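PDB 5NXK: serine-rich secreted cell wall anchored (LPXTG-motif ) protein from Lactobacillus reuteri ATCC 53608, which probably acts as a surface adhesin, its beta-solenoid binding region helping the gut bacterium attach to host surfaces. Local coordinates for residues 222-227 and 253-258; 229-234 and 259-264. All blocks are in the same frame, centred on the assembly; numbering follows the deposited sequence.

Interaction 1: 222-227 and 253-258; sequences NIKLDG and IPQLEN
D226, the last residue of strand 221-226, meets Q255 and the backbone of I253 where the chain has left the neighbouring strand 248-252. In direct packing, the carboxylate of D226 lies across the aliphatic part of Q255, CG of D226 being 3.7 Å from CG of Q255. The two side chains cross at about a right angle, while carboxylate and amide planes are turned 32° apart. A bend at chi2 (-80°) swings the Q255 amide back toward the strand, and its OE1 comes 3.9 Å from CE of K224. The long K224 chain runs out straight as far as CE before bending at its last torsion.

No direct hydrogen bond joins the two segments; the polar link is made by water. D226 OD1 sits 2.9 Å from the carbonyl O of I253, an approach of two acceptors that is probably unfavourable in itself and that the waters donating to these oxygens probably ease. One water donates to D226 OD1 and accepts from the N of Q255 at 2.8 Å. A second appears to donate to the same OD1 and accepts from the N of I253. The third donates to I253 O at 2.7 Å and to Q255 OE1 at 2.7 Å, and accepts a weak bond from K224 NZ.

The far ends of both groups are held by other parts of the chain: D226 OD2 accepts from the indole NE1 of W189 on the adjacent strand 186-191, and Q255 NE2 donates to the carbonyl of R153. Having its two oxygens tied to different partners probably restrains rotation of the carboxylate. Waters bridging a strand end to the loop of the following coil fit a corner of a parallel beta-solenoid, where the chain turns from one sheet to the next.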
ATOM      1  N   ASN A 222       2.812 -12.400   0.029  1.00 25.13           N
ATOM      2  CA  ASN A 222       1.899 -11.410   0.599  1.00 22.51           C
ATOM      3  C   ASN A 222       2.633 -10.092   0.890  1.00 23.45           C
ATOM      4  O   ASN A 222       2.178  -9.011   0.523  1.00 25.16           O
ATOM      5  CB  ASN A 222       1.251 -11.928   1.882  1.00 25.05           C
ATOM      6  CG  ASN A 222       0.372 -13.147   1.643  1.00 23.68           C
ATOM      7  OD1 ASN A 222       0.646 -14.216   2.170  1.00 23.14           O
ATOM      8  ND2 ASN A 222      -0.684 -12.986   0.844  1.00 22.01           N
ATOM      9  N   ILE A 223       3.762 -10.197   1.576  1.00 24.34           N
ATOM     10  CA  ILE A 223       4.529  -9.027   1.975  1.00 24.82           C
ATOM     11  C   ILE A 223       5.990  -9.212   1.590  1.00 24.60           C
ATOM     12  O   ILE A 223       6.629 -10.184   1.971  1.00 25.44           O
ATOM     13  CB  ILE A 223       4.433  -8.756   3.489  1.00 20.92           C
ATOM     14  CG1 ILE A 223       2.975  -8.572   3.927  1.00 22.14           C
ATOM     15  CG2 ILE A 223       5.254  -7.518   3.872  1.00 21.17           C
ATOM     16  CD1 ILE A 223       2.822  -8.429   5.458  1.00 20.95           C
ATOM     17  N   LYS A 224       6.504  -8.288   0.794  1.00 23.40           N
ATOM     18  CA  LYS A 224       7.904  -8.319   0.449  1.00 25.57           C
ATOM     19  C   LYS A 224       8.560  -7.068   1.009  1.00 25.13           C
ATOM     20  O   LYS A 224       8.161  -5.945   0.689  1.00 22.47           O
ATOM     21  CB  LYS A 224       8.113  -8.427  -1.069  1.00 26.40           C
ATOM     22  CG  LYS A 224       9.562  -8.704  -1.402  1.00 25.75           C
ATOM     23  CD  LYS A 224       9.875  -8.779  -2.888  1.00 28.04           C
ATOM     24  CE  LYS A 224      11.334  -9.203  -3.053  1.00 37.74           C
ATOM     25  NZ  LYS A 224      11.502 -10.298  -4.024  1.00 53.54           N
ATOM     26  N   LEU A 225       9.556  -7.278   1.860  1.00 23.38           N
ATOM     27  CA  LEU A 225      10.215  -6.193   2.578  1.00 20.45           C
ATOM     28  C   LEU A 225      11.648  -6.063   2.042  1.00 19.97           C
ATOM     29  O   LEU A 225      12.427  -7.019   2.114  1.00 21.56           O
ATOM     30  CB  LEU A 225      10.211  -6.475   4.090  1.00 18.52           C
ATOM     31  CG  LEU A 225       8.843  -6.583   4.792  1.00 20.07           C
ATOM     32  CD1 LEU A 225       8.998  -7.054   6.245  1.00 19.49           C
ATOM     33  CD2 LEU A 225       8.043  -5.277   4.724  1.00 17.68           C
ATOM     34  N   ASP A 226      11.973  -4.903   1.470  1.00 20.80           N
ATOM     35  CA  ASP A 226      13.281  -4.662   0.866  1.00 22.59           C
ATOM     36  C   ASP A 226      13.879  -3.335   1.353  1.00 28.20           C
ATOM     37  O   ASP A 226      14.374  -2.539   0.551  1.00 25.49           O
ATOM     38  CB  ASP A 226      13.172  -4.668  -0.665  1.00 22.93           C
ATOM     39  CG  ASP A 226      13.142  -6.081  -1.249  1.00 24.94           C
ATOM     40  OD1 ASP A 226      13.932  -6.942  -0.793  1.00 26.08           O
ATOM     41  OD2 ASP A 226      12.304  -6.340  -2.142  1.00 31.77           O
ATOM     42  N   GLY A 227      13.780  -3.085   2.659  1.00 24.70           N
ATOM     43  CA  GLY A 227      14.437  -1.957   3.310  1.00 21.83           C
ATOM     44  C   GLY A 227      15.953  -2.097   3.338  1.00 27.29           C
ATOM     45  O   GLY A 227      16.473  -3.177   3.636  1.00 25.43           O
ATOM     46  N   ILE A 253      14.515 -10.814   1.541  1.00 27.09           N
ATOM     47  CA  ILE A 253      15.692 -11.253   0.803  1.00 28.85           C
ATOM     48  C   ILE A 253      16.243 -10.044   0.051  1.00 24.12           C
ATOM     49  O   ILE A 253      15.514  -9.414  -0.717  1.00 26.82           O
ATOM     50  CB  ILE A 253      15.350 -12.405  -0.189  1.00 27.68           C
ATOM     51  CG1 ILE A 253      14.921 -13.671   0.573  1.00 25.31           C
ATOM     52  CG2 ILE A 253      16.547 -12.728  -1.073  1.00 28.14           C
ATOM     53  CD1 ILE A 253      14.515 -14.851  -0.358  1.00 29.57           C
ATOM     54  N   PRO A 254      17.513  -9.687   0.297  1.00 23.16           N
ATOM     55  CA  PRO A 254      18.055  -8.476  -0.340  1.00 24.89           C
ATOM     56  C   PRO A 254      18.006  -8.543  -1.873  1.00 26.05           C
ATOM     57  O   PRO A 254      18.202  -9.614  -2.452  1.00 27.65           O
ATOM     58  CB  PRO A 254      19.497  -8.421   0.166  1.00 26.08           C
ATOM     59  CG  PRO A 254      19.473  -9.195   1.485  1.00 29.30           C
ATOM     60  CD  PRO A 254      18.454 -10.292   1.262  1.00 25.23           C
ATOM     61  N   GLN A 255      17.709  -7.411  -2.505  1.00 26.86           N
ATOM     62  CA  GLN A 255      17.602  -7.317  -3.962  1.00 28.84           C
ATOM     63  C   GLN A 255      18.957  -7.476  -4.658  1.00 34.34           C
ATOM     64  O   GLN A 255      19.021  -7.869  -5.827  1.00 33.53           O
ATOM     65  CB  GLN A 255      16.973  -5.974  -4.351  1.00 27.40           C
ATOM     66  CG  GLN A 255      15.480  -5.914  -4.090  1.00 27.87           C
ATOM     67  CD  GLN A 255      14.671  -6.605  -5.179  1.00 31.26           C
ATOM     68  OE1 GLN A 255      14.386  -7.804  -5.086  1.00 29.82           O
ATOM     69  NE2 GLN A 255      14.261  -5.842  -6.197  1.00 28.37           N
ATOM     70  N   LEU A 256      20.028  -7.149  -3.934  1.00 34.85           N
ATOM     71  CA  LEU A 256      21.400  -7.152  -4.463  1.00 37.76           C
ATOM     72  C   LEU A 256      22.387  -7.689  -3.429  1.00 36.97           C
ATOM     73  O   LEU A 256      22.070  -7.747  -2.242  1.00 33.98           O
ATOM     74  CB  LEU A 256      21.833  -5.752  -4.880  1.00 33.84           C
ATOM     75  CG  LEU A 256      20.963  -4.999  -5.887  1.00 36.04           C
ATOM     76  CD1 LEU A 256      21.431  -3.568  -5.954  1.00 39.44           C
ATOM     77  CD2 LEU A 256      21.002  -5.664  -7.256  1.00 37.38           C
ATOM     78  N   GLU A 257      23.584  -8.055  -3.885  1.00 35.00           N
ATOM     79  CA  GLU A 257      24.648  -8.598  -3.027  1.00 44.07           C
ATOM     80  C   GLU A 257      25.285  -7.596  -2.051  1.00 45.96           C
ATOM     81  O   GLU A 257      25.855  -7.999  -1.037  1.00 50.88           O
ATOM     82  CB  GLU A 257      25.770  -9.180  -3.899  1.00 54.56           C
ATOM     83  CG  GLU A 257      25.419 -10.413  -4.703  1.00 65.57           C
ATOM     84  CD  GLU A 257      24.939 -11.567  -3.842  1.00 76.80           C
ATOM     85  OE1 GLU A 257      25.619 -11.879  -2.837  1.00 77.59           O
ATOM     86  OE2 GLU A 257      23.892 -12.165  -4.171  1.00 83.12           O
ATOM     87  N   ASN A 258      25.212  -6.301  -2.345  1.00 39.43           N
ATOM     88  CA  ASN A 258      25.869  -5.328  -1.466  1.00 45.99           C
ATOM     89  C   ASN A 258      24.925  -4.730  -0.422  1.00 46.37           C
ATOM     90  O   ASN A 258      25.145  -3.614   0.051  1.00 41.57           O
ATOM     91  CB  ASN A 258      26.478  -4.191  -2.288  1.00 49.22           C
ATOM     92  CG  ASN A 258      25.437  -3.439  -3.102  1.00 58.21           C
ATOM     93  OD1 ASN A 258      24.319  -3.922  -3.298  1.00 52.95           O
ATOM     94  ND2 ASN A 258      25.804  -2.254  -3.589  1.00 63.00           N
TER
HETATM   95  O   HOH W   1      14.777  -9.769  -3.277  1.00 30.14           O
HETATM   96  O   HOH W   2      16.531  -5.536  -0.831  1.00 24.92           O
HETATM   97  O   HOH W   3      12.601  -9.174   0.179  1.00 25.94           O

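Interaction 2: 229-234 and 259-264; sequences RENHFI and IFTRGN
The carbonyl O of R229 is gripped twice by R262: NH1 donates at 2.9 Å, in the guanidinium plane, and the backbone N adds a weak bond. R262 extends from CG to NE, passing alongside this oxygen before its head meets R229. There the two guanidinium groups stack, centres 4.3 Å apart and planes at 26°. Their like charges are probably eased by E230, whose OE2 takes both NE and NH2 of R229 side-on in a salt bridge. E230 OE1 accepts from H232 NE2 at 2.6 Å through its anti lone pair, holding the imidazole by its edge. H232 and N264 lie side by side, with CB of N264 3.6 Å from ND1 of H232.

On the other side of the sheet, where N231 and T261 are buried, N231 ND2 donates to R262 O at 3.1 Å, while its OD1 accepts from the N of G227. T261 OG1 bonds to G227 O. Between the backbones, N264 N donates to N231 O and F233 N to N264 O at 3.0 Å. Such parallel pairing of equivalent strands is characteristic of successive coils of a beta-solenoid, consistent with the right-handed pectate-lyase-like fold.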
ATOM      1  N   ARG A 229      18.126  -0.754   5.457  1.00 18.52           N
ATOM      2  CA  ARG A 229      18.673  -0.920   6.815  1.00 18.66           C
ATOM      3  C   ARG A 229      17.744  -1.698   7.769  1.00 21.51           C
ATOM      4  O   ARG A 229      18.226  -2.398   8.652  1.00 22.48           O
ATOM      5  CB  ARG A 229      19.058   0.436   7.446  1.00 21.75           C
ATOM      6  CG  ARG A 229      17.921   1.403   7.789  1.00 23.57           C
ATOM      7  CD  ARG A 229      18.386   2.445   8.863  1.00 25.81           C
ATOM      8  NE  ARG A 229      18.216   1.924  10.231  1.00 28.81           N
ATOM      9  CZ  ARG A 229      19.208   1.668  11.086  1.00 28.46           C
ATOM     10  NH1 ARG A 229      20.468   1.910  10.742  1.00 27.80           N
ATOM     11  NH2 ARG A 229      18.936   1.175  12.299  1.00 20.73           N
ATOM     12  N   GLU A 230      16.427  -1.549   7.633  1.00 23.58           N
ATOM     13  CA  GLU A 230      15.499  -2.265   8.520  1.00 21.66           C
ATOM     14  C   GLU A 230      14.277  -2.763   7.759  1.00 23.62           C
ATOM     15  O   GLU A 230      13.792  -2.115   6.821  1.00 20.80           O
ATOM     16  CB  GLU A 230      14.992  -1.383   9.680  1.00 23.28           C
ATOM     17  CG  GLU A 230      16.045  -0.747  10.601  1.00 28.16           C
ATOM     18  CD  GLU A 230      15.421   0.188  11.651  1.00 30.62           C
ATOM     19  OE1 GLU A 230      14.283  -0.088  12.112  1.00 29.03           O
ATOM     20  OE2 GLU A 230      16.028   1.252  11.945  1.00 27.30           O
ATOM     21  N   ASN A 231      13.771  -3.909   8.199  1.00 19.59           N
ATOM     22  CA  ASN A 231      12.546  -4.495   7.663  1.00 21.11           C
ATOM     23  C   ASN A 231      11.711  -4.988   8.834  1.00 23.57           C
ATOM     24  O   ASN A 231      12.195  -5.780   9.617  1.00 24.38           O
ATOM     25  CB  ASN A 231      12.866  -5.647   6.711  1.00 18.26           C
ATOM     26  CG  ASN A 231      13.587  -5.180   5.459  1.00 22.05           C
ATOM     27  OD1 ASN A 231      12.954  -4.738   4.500  1.00 21.69           O
ATOM     28  ND2 ASN A 231      14.922  -5.233   5.483  1.00 19.75           N
ATOM     29  N   HIS A 232      10.465  -4.550   8.949  1.00 22.08           N
ATOM     30  CA  HIS A 232       9.660  -4.915  10.116  1.00 21.21           C
ATOM     31  C   HIS A 232       8.294  -5.447   9.739  1.00 21.04           C
ATOM     32  O   HIS A 232       7.667  -4.936   8.821  1.00 23.65           O
ATOM     33  CB  HIS A 232       9.460  -3.713  11.039  1.00 20.84           C
ATOM     34  CG  HIS A 232      10.722  -3.168  11.613  1.00 22.10           C
ATOM     35  ND1 HIS A 232      11.251  -3.612  12.815  1.00 21.25           N
ATOM     36  CD2 HIS A 232      11.546  -2.179  11.193  1.00 20.98           C
ATOM     37  CE1 HIS A 232      12.353  -2.945  13.081  1.00 20.68           C
ATOM     38  NE2 HIS A 232      12.559  -2.066  12.108  1.00 21.46           N
ATOM     39  N   PHE A 233       7.840  -6.479  10.444  1.00 19.40           N
ATOM     40  CA  PHE A 233       6.432  -6.866  10.394  1.00 19.12           C
ATOM     41  C   PHE A 233       5.988  -6.990  11.838  1.00 23.13           C
ATOM     42  O   PHE A 233       6.472  -7.871  12.566  1.00 21.07           O
ATOM     43  CB  PHE A 233       6.219  -8.180   9.638  1.00 18.47           C
ATOM     44  CG  PHE A 233       4.767  -8.614   9.552  1.00 19.93           C
ATOM     45  CD1 PHE A 233       3.775  -7.701   9.219  1.00 22.81           C
ATOM     46  CD2 PHE A 233       4.408  -9.944   9.757  1.00 20.35           C
ATOM     47  CE1 PHE A 233       2.444  -8.092   9.117  1.00 25.36           C
ATOM     48  CE2 PHE A 233       3.082 -10.350   9.657  1.00 23.75           C
ATOM     49  CZ  PHE A 233       2.097  -9.432   9.333  1.00 26.09           C
ATOM     50  N   ILE A 234       5.129  -6.072  12.267  1.00 18.54           N
ATOM     51  CA  ILE A 234       4.760  -5.971  13.669  1.00 20.40           C
ATOM     52  C   ILE A 234       3.264  -6.197  13.822  1.00 24.52           C
ATOM     53  O   ILE A 234       2.469  -5.466  13.259  1.00 22.06           O
ATOM     54  CB  ILE A 234       5.125  -4.602  14.266  1.00 21.82           C
ATOM     55  CG1 ILE A 234       6.619  -4.337  14.111  1.00 29.61           C
ATOM     56  CG2 ILE A 234       4.745  -4.551  15.743  1.00 24.18           C
ATOM     57  CD1 ILE A 234       7.010  -2.924  14.465  1.00 35.49           C
ATOM     58  N   ILE A 259      23.874  -5.463  -0.068  1.00 40.02           N
ATOM     59  CA  ILE A 259      22.915  -4.965   0.916  1.00 38.89           C
ATOM     60  C   ILE A 259      22.995  -5.753   2.219  1.00 37.26           C
ATOM     61  O   ILE A 259      22.790  -6.967   2.247  1.00 35.75           O
ATOM     62  CB  ILE A 259      21.473  -5.023   0.375  1.00 36.42           C
ATOM     63  CG1 ILE A 259      21.333  -4.128  -0.860  1.00 33.13           C
ATOM     64  CG2 ILE A 259      20.478  -4.626   1.461  1.00 35.95           C
ATOM     65  CD1 ILE A 259      19.967  -4.219  -1.561  1.00 32.29           C
ATOM     66  N   PHE A 260      23.341  -5.044   3.286  1.00 33.81           N
ATOM     67  CA  PHE A 260      23.467  -5.616   4.620  1.00 32.29           C
ATOM     68  C   PHE A 260      22.396  -4.984   5.493  1.00 33.12           C
ATOM     69  O   PHE A 260      22.479  -3.804   5.838  1.00 27.42           O
ATOM     70  CB  PHE A 260      24.862  -5.380   5.176  1.00 36.27           C
ATOM     71  CG  PHE A 260      25.946  -5.956   4.317  1.00 39.01           C
ATOM     72  CD1 PHE A 260      26.472  -5.227   3.261  1.00 44.95           C
ATOM     73  CD2 PHE A 260      26.420  -7.238   4.545  1.00 43.80           C
ATOM     74  CE1 PHE A 260      27.457  -5.763   2.451  1.00 51.06           C
ATOM     75  CE2 PHE A 260      27.407  -7.785   3.743  1.00 44.49           C
ATOM     76  CZ  PHE A 260      27.929  -7.045   2.696  1.00 51.21           C
ATOM     77  N   THR A 261      21.340  -5.747   5.763  1.00 26.93           N
ATOM     78  CA  THR A 261      20.147  -5.180   6.366  1.00 22.99           C
ATOM     79  C   THR A 261      19.663  -5.974   7.584  1.00 23.11           C
ATOM     80  O   THR A 261      20.331  -6.899   8.049  1.00 19.45           O
ATOM     81  CB  THR A 261      19.032  -5.051   5.306  1.00 25.77           C
ATOM     82  OG1 THR A 261      17.980  -4.218   5.797  1.00 26.23           O
ATOM     83  CG2 THR A 261      18.511  -6.429   4.863  1.00 22.54           C
ATOM     84  N   ARG A 262      18.532  -5.557   8.137  1.00 20.53           N
ATOM     85  CA  ARG A 262      17.995  -6.167   9.354  1.00 18.20           C
ATOM     86  C   ARG A 262      16.545  -6.575   9.114  1.00 20.71           C
ATOM     87  O   ARG A 262      15.859  -5.950   8.308  1.00 22.32           O
ATOM     88  CB  ARG A 262      18.052  -5.156  10.498  1.00 21.49           C
ATOM     89  CG  ARG A 262      19.449  -4.611  10.783  1.00 24.83           C
ATOM     90  CD  ARG A 262      19.363  -3.500  11.819  1.00 30.17           C
ATOM     91  NE  ARG A 262      20.623  -2.774  12.006  1.00 34.27           N
ATOM     92  CZ  ARG A 262      21.264  -2.055  11.082  1.00 35.42           C
ATOM     93  NH1 ARG A 262      20.787  -1.929   9.839  1.00 30.92           N
ATOM     94  NH2 ARG A 262      22.404  -1.457  11.416  1.00 29.47           N
ATOM     95  N   GLY A 263      16.067  -7.583   9.839  1.00 26.00           N
ATOM     96  CA  GLY A 263      14.665  -7.956   9.791  1.00 24.19           C
ATOM     97  C   GLY A 263      14.181  -8.215  11.207  1.00 22.54           C
ATOM     98  O   GLY A 263      14.900  -8.771  12.029  1.00 22.68           O
ATOM     99  N   ASN A 264      12.963  -7.783  11.497  1.00 22.45           N
ATOM    100  CA  ASN A 264      12.378  -8.006  12.802  1.00 24.04           C
ATOM    101  C   ASN A 264      10.878  -8.250  12.617  1.00 24.14           C
ATOM    102  O   ASN A 264      10.135  -7.400  12.088  1.00 22.04           O
ATOM    103  CB  ASN A 264      12.634  -6.820  13.750  1.00 28.81           C
ATOM    104  CG  ASN A 264      14.074  -6.785  14.283  1.00 38.93           C
ATOM    105  OD1 ASN A 264      14.965  -6.184  13.660  1.00 38.81           O
ATOM    106  ND2 ASN A 264      14.313  -7.431  15.429  1.00 35.59           N
TER
HETATM  107  O   HOH W   4      14.657  -4.565  11.135  1.00 23.37           O
HETATM  108  O   HOH W   5       9.678  -5.210  14.409  1.00 41.82           O

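The two contacts are neighbours, their centres about 9 Å apart on the same side of the chain's centre. Their segments alternate along the sequence: 222-227, 229-234, 253-258, then 259-264. One coil thus supplies the first member of each pair and the following coil the second. Interaction 1 lies at the C-terminal ends of the two inner strands of the four-stranded parallel sheet, and interaction 2 joins adjacent strands of the eleven-stranded one. The turn from 221-226 into 230-235 links them, and CD1 of L225 packs 3.6 Å from the carbonyl O of H232. Together they tie consecutive coils at a corner of the elongated solenoid, the framework of this probable adhesin.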